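Local coordinates for protein-glutamine gamma-glutamyltransferase 2 (Pagrus major, PDB 1G0D) that catalyses the calcium-dependent cross-linking of proteins, joining peptide-bound glutamine side chains to lysine side chains or other primary amines with loss of ammonia, at residues V191-P196 and E207-P212; R217-M222 and T281-L286; Y515-R520 and L558-A563. One frame throughout, in Å; residues are numbered along the deposited sequence.

Contact 1. Residues V191-P196 and E207-P212; sequences VLDNSP and EHRSDP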
# COMPACT_ATOMS: atom_id res chain seq x y z
N VAL A 191 3.34 -15.75 6.54
CA VAL A 191 4.35 -14.72 6.34
C VAL A 191 5.03 -14.49 7.69
O VAL A 191 6.23 -14.27 7.77
CB VAL A 191 3.70 -13.39 5.87
CG1 VAL A 191 4.75 -12.29 5.80
CG2 VAL A 191 3.03 -13.57 4.51
N LEU A 192 4.26 -14.58 8.78
CA LEU A 192 4.84 -14.35 10.09
C LEU A 192 5.69 -15.55 10.47
O LEU A 192 6.70 -15.43 11.17
CB LEU A 192 3.71 -14.14 11.13
CG LEU A 192 3.02 -12.76 11.32
CD1 LEU A 192 1.89 -12.85 12.35
CD2 LEU A 192 4.05 -11.72 11.78
N ASP A 193 5.31 -16.73 9.97
CA ASP A 193 6.01 -17.98 10.28
C ASP A 193 7.31 -18.22 9.53
O ASP A 193 8.11 -19.07 9.93
CB ASP A 193 5.11 -19.19 10.02
CG ASP A 193 3.95 -19.30 11.01
OD1 ASP A 193 3.03 -20.11 10.75
OD2 ASP A 193 3.95 -18.59 12.03
N ASN A 194 7.52 -17.47 8.46
CA ASN A 194 8.71 -17.63 7.63
C ASN A 194 9.70 -16.51 7.80
O ASN A 194 10.65 -16.36 7.00
CB ASN A 194 8.30 -17.73 6.17
CG ASN A 194 7.71 -19.06 5.86
OD1 ASN A 194 8.43 -20.02 5.69
ND2 ASN A 194 6.38 -19.14 5.79
N SER A 195 9.49 -15.70 8.82
CA SER A 195 10.39 -14.60 9.03
C SER A 195 11.62 -15.09 9.77
O SER A 195 11.60 -16.12 10.45
CB SER A 195 9.71 -13.47 9.81
OG SER A 195 9.61 -13.72 11.21
N PRO A 196 12.72 -14.36 9.63
CA PRO A 196 13.98 -14.70 10.28
C PRO A 196 13.82 -15.04 11.75
O PRO A 196 14.40 -16.01 12.25
CB PRO A 196 14.82 -13.46 10.08
CG PRO A 196 14.31 -12.91 8.77
CD PRO A 196 12.85 -13.18 8.76
N GLU A 207 5.80 -15.34 21.27
CA GLU A 207 5.52 -14.52 22.42
C GLU A 207 5.45 -13.04 22.06
O GLU A 207 4.82 -12.26 22.77
CB GLU A 207 6.58 -14.81 23.48
CG GLU A 207 6.70 -16.32 23.78
CD GLU A 207 7.54 -16.64 25.00
OE1 GLU A 207 8.73 -16.26 25.03
OE2 GLU A 207 7.01 -17.30 25.93
N HIS A 208 6.05 -12.65 20.95
CA HIS A 208 6.06 -11.24 20.55
C HIS A 208 4.90 -10.88 19.63
O HIS A 208 4.72 -9.71 19.29
CB HIS A 208 7.36 -10.94 19.81
CG HIS A 208 8.52 -10.75 20.72
ND1 HIS A 208 9.05 -11.76 21.49
CD2 HIS A 208 9.23 -9.64 21.03
CE1 HIS A 208 10.03 -11.29 22.23
NE2 HIS A 208 10.16 -10.00 21.98
N ARG A 209 4.15 -11.90 19.21
CA ARG A 209 3.03 -11.69 18.31
C ARG A 209 1.81 -10.98 18.93
O ARG A 209 0.80 -10.78 18.26
CB ARG A 209 2.64 -13.04 17.72
CG ARG A 209 3.59 -13.50 16.65
CD ARG A 209 2.95 -14.56 15.77
NE ARG A 209 3.98 -15.19 14.94
CZ ARG A 209 3.81 -16.26 14.16
NH1 ARG A 209 2.63 -16.85 14.06
NH2 ARG A 209 4.82 -16.73 13.47
N SER A 210 1.90 -10.59 20.18
CA SER A 210 0.81 -9.89 20.82
C SER A 210 0.96 -8.39 20.66
O SER A 210 0.11 -7.59 21.04
CB SER A 210 0.85 -10.19 22.29
OG SER A 210 1.84 -9.36 22.85
N ASP A 211 2.08 -8.00 20.09
CA ASP A 211 2.43 -6.62 19.93
C ASP A 211 2.17 -6.05 18.54
O ASP A 211 2.80 -6.45 17.56
CB ASP A 211 3.92 -6.53 20.26
CG ASP A 211 4.42 -5.11 20.32
OD1 ASP A 211 5.61 -4.97 20.62
OD2 ASP A 211 3.66 -4.15 20.08
N PRO A 212 1.27 -5.07 18.44
CA PRO A 212 1.09 -4.58 17.08
C PRO A 212 2.34 -3.93 16.46
O PRO A 212 2.46 -3.95 15.24
CB PRO A 212 -0.10 -3.61 17.19
CG PRO A 212 -0.14 -3.24 18.59
CD PRO A 212 0.40 -4.38 19.40
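The R209 guanidinium has L192 over one face and D193 at its edge. CB of L192 stands 3.6 Å above the centre of the plane, while the D193 carboxylate comes in at the end of the group, nearly coplanar with it (22° between planes). The salt bridge is end-on but forked onto a single oxygen: R209 NH2 is modelled 2.5 Å from D193 OD2, a length doubtful in detail at this resolution, nearly straight at 158°, and R209 NH1 reaches the same OD2 at 3.0 Å along a more bent path. OD2 is met close to its C-O axis, with both nitrogens on it.

R209 spans the gap with a chain extended from CG to NE that runs antiparallel to the L192 side chain; L192 CD1 rests 4.0 Å from R209 CD. The L192 carbonyl oxygen also comes within 3.2 Å of R209 NH2, and D205, one helical turn before R209, adds a second salt bridge to that nitrogen. A guanidinium with two carboxylates at NH2, and near the C-terminal end of helix 184-193, would probably be favoured electrostatically. OD1 of D193 turns to K64, which tethers this corner to the N-terminal beta-sandwich.

The contact thus ties the last turn of helix 184-193 to the residue following helix 202-208, with helix 196-200 in the connection between them. Beyond R209 a type I turn from H208 to D211 leads into helix 212-223, whose first turn D211 caps at V213 N; that helix packs against V191 and L192, and helix 253-261 meets V191 and N194.

Contact 2. Residues R217-M222 and T281-L286; sequences RTITAM and TVLRCL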
# COMPACT_ATOMS: atom_id res chain seq x y z
N ARG A 217 6.11 -4.21 12.19
CA ARG A 217 7.49 -4.10 11.73
C ARG A 217 7.90 -5.40 11.00
O ARG A 217 8.66 -5.38 10.04
CB ARG A 217 8.42 -3.78 12.92
CG ARG A 217 9.89 -4.09 12.68
CD ARG A 217 10.86 -3.11 13.38
NE ARG A 217 11.18 -2.02 12.47
CZ ARG A 217 12.39 -1.55 12.18
NH1 ARG A 217 12.51 -0.56 11.33
NH2 ARG A 217 13.48 -2.03 12.75
N THR A 218 7.39 -6.55 11.46
CA THR A 218 7.71 -7.82 10.82
C THR A 218 7.05 -7.95 9.45
O THR A 218 7.69 -8.36 8.51
CB THR A 218 7.25 -8.96 11.68
OG1 THR A 218 7.91 -8.87 12.94
CG2 THR A 218 7.56 -10.27 11.02
N ILE A 219 5.77 -7.61 9.34
CA ILE A 219 5.08 -7.68 8.06
C ILE A 219 5.72 -6.72 7.09
O ILE A 219 5.98 -7.06 5.95
CB ILE A 219 3.59 -7.31 8.21
CG1 ILE A 219 2.86 -8.41 8.96
CG2 ILE A 219 2.96 -7.13 6.85
CD1 ILE A 219 3.08 -9.79 8.34
N THR A 220 5.98 -5.50 7.53
CA THR A 220 6.59 -4.53 6.63
C THR A 220 7.93 -5.02 6.09
O THR A 220 8.30 -4.76 4.93
CB THR A 220 6.78 -3.23 7.35
OG1 THR A 220 5.50 -2.71 7.67
CG2 THR A 220 7.47 -2.22 6.49
N ALA A 221 8.65 -5.77 6.92
CA ALA A 221 9.96 -6.28 6.53
C ALA A 221 9.90 -7.44 5.55
O ALA A 221 10.76 -7.56 4.66
CB ALA A 221 10.73 -6.68 7.78
N MET A 222 8.88 -8.29 5.68
CA MET A 222 8.74 -9.45 4.80
C MET A 222 8.18 -9.20 3.40
O MET A 222 8.39 -10.00 2.49
CB MET A 222 7.88 -10.50 5.49
CG MET A 222 8.56 -11.10 6.71
SD MET A 222 9.65 -12.45 6.23
CE MET A 222 8.59 -13.27 4.91
N THR A 281 -3.21 -5.29 2.78
CA THR A 281 -4.07 -6.49 2.78
C THR A 281 -3.82 -7.38 3.98
O THR A 281 -4.75 -7.90 4.59
CB THR A 281 -3.83 -7.37 1.54
OG1 THR A 281 -4.64 -6.92 0.46
CG2 THR A 281 -4.22 -8.78 1.82
N VAL A 282 -2.56 -7.56 4.31
CA VAL A 282 -2.19 -8.42 5.41
C VAL A 282 -2.44 -7.81 6.79
O VAL A 282 -2.92 -8.48 7.69
CB VAL A 282 -0.67 -8.86 5.28
CG1 VAL A 282 -0.24 -9.67 6.52
CG2 VAL A 282 -0.47 -9.70 3.98
N LEU A 283 -2.11 -6.54 6.98
CA LEU A 283 -2.32 -5.93 8.28
C LEU A 283 -3.86 -5.77 8.51
O LEU A 283 -4.40 -6.10 9.57
CB LEU A 283 -1.54 -4.61 8.34
CG LEU A 283 -0.01 -4.81 8.22
CD1 LEU A 283 0.64 -3.52 7.81
CD2 LEU A 283 0.60 -5.31 9.52
N ARG A 284 -4.58 -5.32 7.49
CA ARG A 284 -6.02 -5.22 7.62
C ARG A 284 -6.52 -6.62 8.02
O ARG A 284 -7.22 -6.77 8.99
CB ARG A 284 -6.65 -4.76 6.31
CG ARG A 284 -6.80 -3.27 6.29
CD ARG A 284 -7.66 -2.78 5.15
NE ARG A 284 -7.42 -1.34 4.95
CZ ARG A 284 -8.10 -0.59 4.09
NH1 ARG A 284 -9.05 -1.14 3.36
NH2 ARG A 284 -7.85 0.72 3.98
N CYS A 285 -6.11 -7.66 7.30
CA CYS A 285 -6.53 -9.03 7.64
C CYS A 285 -6.22 -9.42 9.09
O CYS A 285 -7.05 -9.99 9.75
CB CYS A 285 -5.86 -10.06 6.73
SG CYS A 285 -6.61 -11.72 6.79
N LEU A 286 -5.03 -9.12 9.59
CA LEU A 286 -4.71 -9.49 10.96
C LEU A 286 -5.44 -8.61 11.96
O LEU A 286 -5.47 -8.91 13.15
CB LEU A 286 -3.20 -9.42 11.21
CG LEU A 286 -2.39 -10.41 10.36
CD1 LEU A 286 -0.94 -10.46 10.82
CD2 LEU A 286 -2.98 -11.79 10.44
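I219 sets its branched side chain against V282 and L283, and nearly all the tight packing lies in this one cluster. Its CD1 meets CG1 of V282 at 3.8 Å, the two side chains crossing at a slant. At the branch point, CB of I219 touches CD2 of L283 at 3.8 Å, and the CG2 branch of I219 lies 4.0 Å from L283 CG as the two chains run past each other in opposite senses. V282 presents CG1 because this methyl is anti to the backbone N (chi1 175°), whereas L283 starts out across the line between the helices and brings only its branched end, through CD2, up to I219. All three residues are buried and the contact has no cross-helix hydrogen bond.

Packing thins to either side of this cluster. The L286 side chain comes no nearer than 4.7 Å to helix 212-223, and that of T220 no nearer than 4.9 Å to helix 272-286; the T220 hydroxyl is bonded instead to the carbonyl of G216 in its own helix. Helix 212-223 is more open where R217 and A221 are partly exposed. R217 sets off away from helix 272-286 and ends in a salt bridge with D386 and a bond to the G369 carbonyl. V282 is also backed by C188 and L256 from two further helices.

Helix 272-286 begins with the active-site C272, and the side chain of L283 is about 11 Å from that of D355. A helix with the nucleophilic cysteine at its N-terminal end, set beside an antiparallel sheet that carries H332 and D355, is characteristic of the papain-like transglutaminase core.

Contact 3. Residues Y515-R520 and L558-A563; sequences YNSLRR and LIRVKA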
# COMPACT_ATOMS: atom_id res chain seq x y z
N TYR A 515 8.60 6.59 -13.06
CA TYR A 515 8.07 7.25 -11.87
C TYR A 515 9.17 7.41 -10.84
O TYR A 515 9.23 8.46 -10.20
CB TYR A 515 6.85 6.53 -11.29
CG TYR A 515 7.11 5.55 -10.18
CD1 TYR A 515 7.40 4.22 -10.46
CD2 TYR A 515 7.00 5.93 -8.85
CE1 TYR A 515 7.56 3.27 -9.43
CE2 TYR A 515 7.17 4.97 -7.79
CZ TYR A 515 7.45 3.65 -8.11
OH TYR A 515 7.60 2.70 -7.11
N ASN A 516 10.06 6.43 -10.68
CA ASN A 516 11.12 6.62 -9.69
C ASN A 516 12.29 7.44 -10.18
O ASN A 516 13.43 7.25 -9.76
CB ASN A 516 11.64 5.31 -9.06
CG ASN A 516 12.00 4.25 -10.05
OD1 ASN A 516 12.95 3.52 -9.82
ND2 ASN A 516 11.26 4.12 -11.11
N SER A 517 12.00 8.39 -11.06
CA SER A 517 13.01 9.29 -11.59
C SER A 517 14.23 8.68 -12.30
O SER A 517 15.34 9.20 -12.20
CB SER A 517 13.46 10.19 -10.45
OG SER A 517 12.49 11.19 -10.23
N LEU A 518 14.04 7.60 -13.03
CA LEU A 518 15.14 7.00 -13.76
C LEU A 518 15.07 7.58 -15.15
O LEU A 518 14.18 7.26 -15.92
CB LEU A 518 14.95 5.49 -13.85
CG LEU A 518 15.98 4.50 -13.34
CD1 LEU A 518 16.74 5.05 -12.19
CD2 LEU A 518 15.28 3.25 -12.93
N ARG A 519 16.02 8.45 -15.46
CA ARG A 519 16.13 9.10 -16.76
C ARG A 519 16.27 8.04 -17.86
O ARG A 519 17.03 7.09 -17.72
CB ARG A 519 17.34 10.02 -16.74
CG ARG A 519 17.32 11.07 -17.82
CD ARG A 519 18.70 11.76 -17.96
NE ARG A 519 19.78 10.83 -18.31
CZ ARG A 519 20.91 10.68 -17.60
NH1 ARG A 519 21.12 11.40 -16.50
NH2 ARG A 519 21.83 9.80 -18.01
N ARG A 520 15.52 8.21 -18.95
CA ARG A 520 15.54 7.25 -20.04
C ARG A 520 15.96 7.83 -21.38
O ARG A 520 17.16 7.92 -21.68
CB ARG A 520 14.19 6.58 -20.17
CG ARG A 520 14.12 5.35 -19.27
CD ARG A 520 12.75 4.78 -19.16
NE ARG A 520 12.35 4.07 -20.35
CZ ARG A 520 12.63 2.79 -20.56
NH1 ARG A 520 12.24 2.19 -21.68
NH2 ARG A 520 13.33 2.12 -19.66
N LEU A 558 5.68 8.37 -19.25
CA LEU A 558 6.03 9.66 -18.66
C LEU A 558 7.11 10.50 -19.39
O LEU A 558 8.15 9.99 -19.81
CB LEU A 558 6.51 9.43 -17.24
CG LEU A 558 5.54 9.10 -16.13
CD1 LEU A 558 6.35 8.44 -15.03
CD2 LEU A 558 4.81 10.38 -15.62
N ILE A 559 6.87 11.80 -19.49
CA ILE A 559 7.81 12.68 -20.13
C ILE A 559 8.10 13.85 -19.21
O ILE A 559 7.23 14.66 -18.92
CB ILE A 559 7.25 13.18 -21.49
CG1 ILE A 559 7.33 12.05 -22.53
CG2 ILE A 559 8.03 14.41 -21.97
CD1 ILE A 559 6.50 12.27 -23.74
N ARG A 560 9.34 13.94 -18.75
CA ARG A 560 9.71 15.04 -17.87
C ARG A 560 10.18 16.23 -18.71
O ARG A 560 11.18 16.13 -19.40
CB ARG A 560 10.82 14.60 -16.94
CG ARG A 560 11.09 15.53 -15.78
CD ARG A 560 12.00 14.82 -14.80
NE ARG A 560 11.26 13.86 -13.98
CZ ARG A 560 11.80 13.13 -13.01
NH1 ARG A 560 11.05 12.28 -12.31
NH2 ARG A 560 13.10 13.25 -12.73
N VAL A 561 9.45 17.34 -18.68
CA VAL A 561 9.84 18.54 -19.41
C VAL A 561 10.49 19.50 -18.43
O VAL A 561 9.99 19.66 -17.32
CB VAL A 561 8.63 19.22 -20.04
CG1 VAL A 561 9.05 20.49 -20.78
CG2 VAL A 561 7.94 18.24 -20.98
N LYS A 562 11.60 20.12 -18.83
CA LYS A 562 12.31 21.09 -17.98
C LYS A 562 12.57 22.38 -18.72
O LYS A 562 12.75 22.40 -19.92
CB LYS A 562 13.65 20.52 -17.51
CG LYS A 562 13.52 19.19 -16.82
CD LYS A 562 14.89 18.73 -16.31
CE LYS A 562 14.81 17.44 -15.54
NZ LYS A 562 16.06 17.24 -14.78
N ALA A 563 12.59 23.49 -18.02
CA ALA A 563 12.84 24.73 -18.72
C ALA A 563 13.76 25.52 -17.83
O ALA A 563 13.59 25.54 -16.61
CB ALA A 563 11.54 25.49 -18.96
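S517 OG sits at the edge of the R560 guanidinium, close to its plane. NH1 of R560 gives it a nearly straight hydrogen bond of 2.8 Å (163°), and NH2 adds a weak one at 3.3 Å. Since the same hydroxyl is also hydrogen-bonded to the carbonyl oxygen of S328, it links the arginine to the catalytic core. The second touch is van der Waals packing: L558 CD1 lies 3.5 Å from the backbone N of Y515 and meets its CB at 4.2 Å.

In the next shell, a bend at chi3 (-78°) turns the R560 head toward the serine, and further partners fix its rotation: NE bonds N579 OD1, NH1 bonds N330 OD1, and NH2 forms a salt bridge with D326. N579 probably belongs to the GTP-binding site, as in related transglutaminases. The side chain of Y515, a residue important for catalysis, sets off away from the strand, and its nearest atoms come about 3 Å from those of the C272 side chain.

Residues 515-520 lie in the loop between strands 502-513 and 525-532. Strand 558-566 lies between strands 502-513 and 573-581 in one sheet, while strand 329-339 of the catalytic core meets N516 and L558.

Following the chain, the three contacts come in series, each closing before the next opens, so none nests or crosses. Contact 1 closes a short, mostly helical excursion of 10 residues; helix 212-223 then carries the chain into contact 2, which spans 58 residues to the far end of the helix that starts at C272. These two touch, V191 CG1 packing 3.6 Å from M222 CB, and so form one helical body within the catalytic core. Contact 3, closing 37 residues that include strands 525-532 and 536-544 and helix 546-549, lies about 32 Å from contact 2 between centres and on the opposite side of the chain's centre from contact 1. It ties the loop after strand 502-513 to the neighbouring strand 558-566, at the beta domain's boundary with that core.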